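Local coordinates for hypothetical UPF0204 protein AF0625 (Archaeoglobus fulgidus, PDB 1YQE), which probably hydrolyses D-aminoacyl-tRNAs to free tRNA and D-amino acids, as a zinc-dependent deacylase, counteracting the toxicity of mischarged tRNA, at residues V121-E126 against A174-D179. Numbering follows the deposited sequence.
Sequences VLALRE and AEAMLD
Ala123 and Ala176 meet where helix 114-125, lying on edge strand 135-138 of the mixed sheet, and helix 167-182, backed by helix 15-24, show close helix-helix packing at small residues. The segment axes approach to 8.1 Å and run closer to antiparallel than to perpendicular, at 135°. Such nearness rests on methyl groups: the CA atoms of Ala123 and Ala176 are 5.0 Å apart, and Ala123 CB lies 3.8 Å from Ala176 O. In return, the Ala176 methyl rests against the Leu124 backbone, 3.9 Å from its N. From the Leu124 side chain, CB comes nearest, 4.1 Å from Ala176 CB; with CG anti to the backbone N (chi1 178°), the branched end extends beyond CB, and the side chain also packs on Phe136. On this buried side apolar side chains pack on each other and on backbone atoms; no hydrogen bond joins the segments. The partly exposed edge pairs a carboxylate with a tight methylene-to-methyl contact. Arg127, next after Glu126, bonds Ala123 O and salt-bridges Asp179 and Glu175, so linking the two segments. It probably eases the like-charge approach of Glu126 OE2 to Asp179 OD2, 4.8 Å. Asp179 CB lies 3.6 Å from Ala123 CB, and its OD2 3.8 Å from the same methyl.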
loop_
_atom_site.group_PDB
_atom_site.type_symbol
_atom_site.label_atom_id
_atom_site.label_comp_id
_atom_site.label_asym_id
_atom_site.label_seq_id
_atom_site.Cartn_x
_atom_site.Cartn_y
_atom_site.Cartn_z
ATOM N N VAL A 121 2.082 4.577 8.111
ATOM C CA VAL A 121 1.602 5.947 7.989
ATOM C C VAL A 121 1.710 6.741 9.289
ATOM O O VAL A 121 2.101 7.912 9.275
ATOM C CB VAL A 121 0.150 5.970 7.476
ATOM C CG1 VAL A 121 -0.425 7.388 7.551
ATOM C CG2 VAL A 121 0.122 5.470 6.040
ATOM N N LEU A 122 1.379 6.119 10.416
ATOM C CA LEU A 122 1.471 6.829 11.685
ATOM C C LEU A 122 2.927 7.097 12.068
ATOM O O LEU A 122 3.232 8.120 12.690
ATOM C CB LEU A 122 0.760 6.043 12.791
ATOM C CG LEU A 122 -0.755 5.892 12.617
ATOM C CD1 LEU A 122 -1.321 5.113 13.795
ATOM C CD2 LEU A 122 -1.422 7.264 12.513
ATOM N N ALA A 123 3.823 6.184 11.691
ATOM C CA ALA A 123 5.247 6.339 11.982
ATOM C C ALA A 123 5.828 7.423 11.078
ATOM O O ALA A 123 6.789 8.101 11.442
ATOM C CB ALA A 123 5.984 5.023 11.760
ATOM N N LEU A 124 5.245 7.572 9.892
ATOM C CA LEU A 124 5.687 8.591 8.947
ATOM C C LEU A 124 5.203 9.954 9.437
ATOM O O LEU A 124 5.964 10.920 9.475
ATOM C CB LEU A 124 5.114 8.312 7.548
ATOM C CG LEU A 124 5.448 9.325 6.442
ATOM C CD1 LEU A 124 6.942 9.317 6.167
ATOM C CD2 LEU A 124 4.673 8.980 5.173
ATOM N N ARG A 125 3.930 10.019 9.816
ATOM C CA ARG A 125 3.331 11.253 10.303
ATOM C C ARG A 125 4.206 11.858 11.403
ATOM O O ARG A 125 4.419 13.066 11.450
ATOM C CB ARG A 125 1.938 10.973 10.860
ATOM C CG ARG A 125 1.110 12.223 11.151
ATOM C CD ARG A 125 -0.129 11.881 11.972
ATOM N NE ARG A 125 0.221 11.555 13.352
ATOM C CZ ARG A 125 -0.646 11.153 14.279
ATOM N NH1 ARG A 125 -1.932 11.017 13.985
ATOM N NH2 ARG A 125 -0.222 10.892 15.509
ATOM N N GLU A 126 4.713 10.996 12.275
ATOM C CA GLU A 126 5.558 11.417 13.384
ATOM C C GLU A 126 6.858 12.090 12.930
ATOM O O GLU A 126 7.449 12.873 13.675
ATOM C CB GLU A 126 5.879 10.197 14.254
ATOM C CG GLU A 126 6.508 10.514 15.592
ATOM C CD GLU A 126 6.759 9.265 16.419
ATOM O OE1 GLU A 126 7.185 9.397 17.586
ATOM O OE2 GLU A 126 6.532 8.150 15.900
ATOM N N ALA A 174 12.543 4.788 5.211
ATOM C CA ALA A 174 13.164 3.606 5.799
ATOM C C ALA A 174 12.867 3.519 7.291
ATOM O O ALA A 174 12.566 2.443 7.803
ATOM C CB ALA A 174 14.670 3.623 5.563
ATOM N N GLU A 175 12.952 4.647 7.989
ATOM C CA GLU A 175 12.678 4.662 9.423
ATOM C C GLU A 175 11.220 4.321 9.697
ATOM O O GLU A 175 10.917 3.571 10.626
ATOM C CB GLU A 175 12.991 6.031 10.031
ATOM C CG GLU A 175 14.463 6.265 10.327
ATOM C CD GLU A 175 14.698 7.554 11.094
ATOM O OE1 GLU A 175 13.900 7.860 12.005
ATOM O OE2 GLU A 175 15.687 8.253 10.798
ATOM N N ALA A 176 10.318 4.879 8.894
ATOM C CA ALA A 176 8.900 4.609 9.074
ATOM C C ALA A 176 8.636 3.129 8.822
ATOM O O ALA A 176 7.839 2.513 9.526
ATOM C CB ALA A 176 8.066 5.480 8.135
ATOM N N MET A 177 9.316 2.555 7.831
ATOM C CA MET A 177 9.150 1.137 7.536
ATOM C C MET A 177 9.622 0.281 8.706
ATOM O O MET A 177 8.964 -0.691 9.073
ATOM C CB MET A 177 9.942 0.732 6.294
ATOM C CG MET A 177 9.398 1.237 4.978
ATOM S SD MET A 177 10.372 0.540 3.620
ATOM C CE MET A 177 9.284 -0.703 3.022
ATOM N N LEU A 178 10.767 0.629 9.285
ATOM C CA LEU A 178 11.283 -0.145 10.407
ATOM C C LEU A 178 10.291 -0.123 11.566
ATOM O O LEU A 178 10.083 -1.141 12.219
ATOM C CB LEU A 178 12.642 0.394 10.866
ATOM C CG LEU A 178 13.344 -0.416 11.963
ATOM C CD1 LEU A 178 13.487 -1.872 11.532
ATOM C CD2 LEU A 178 14.712 0.189 12.249
ATOM N N ASP A 179 9.681 1.037 11.818
ATOM C CA ASP A 179 8.693 1.158 12.888
ATOM C C ASP A 179 7.464 0.310 12.579
ATOM O O ASP A 179 6.867 -0.283 13.478
ATOM C CB ASP A 179 8.253 2.611 13.069
ATOM C CG ASP A 179 9.288 3.451 13.784
ATOM O OD1 ASP A 179 10.292 2.889 14.274
ATOM O OD2 ASP A 179 9.092 4.677 13.861
#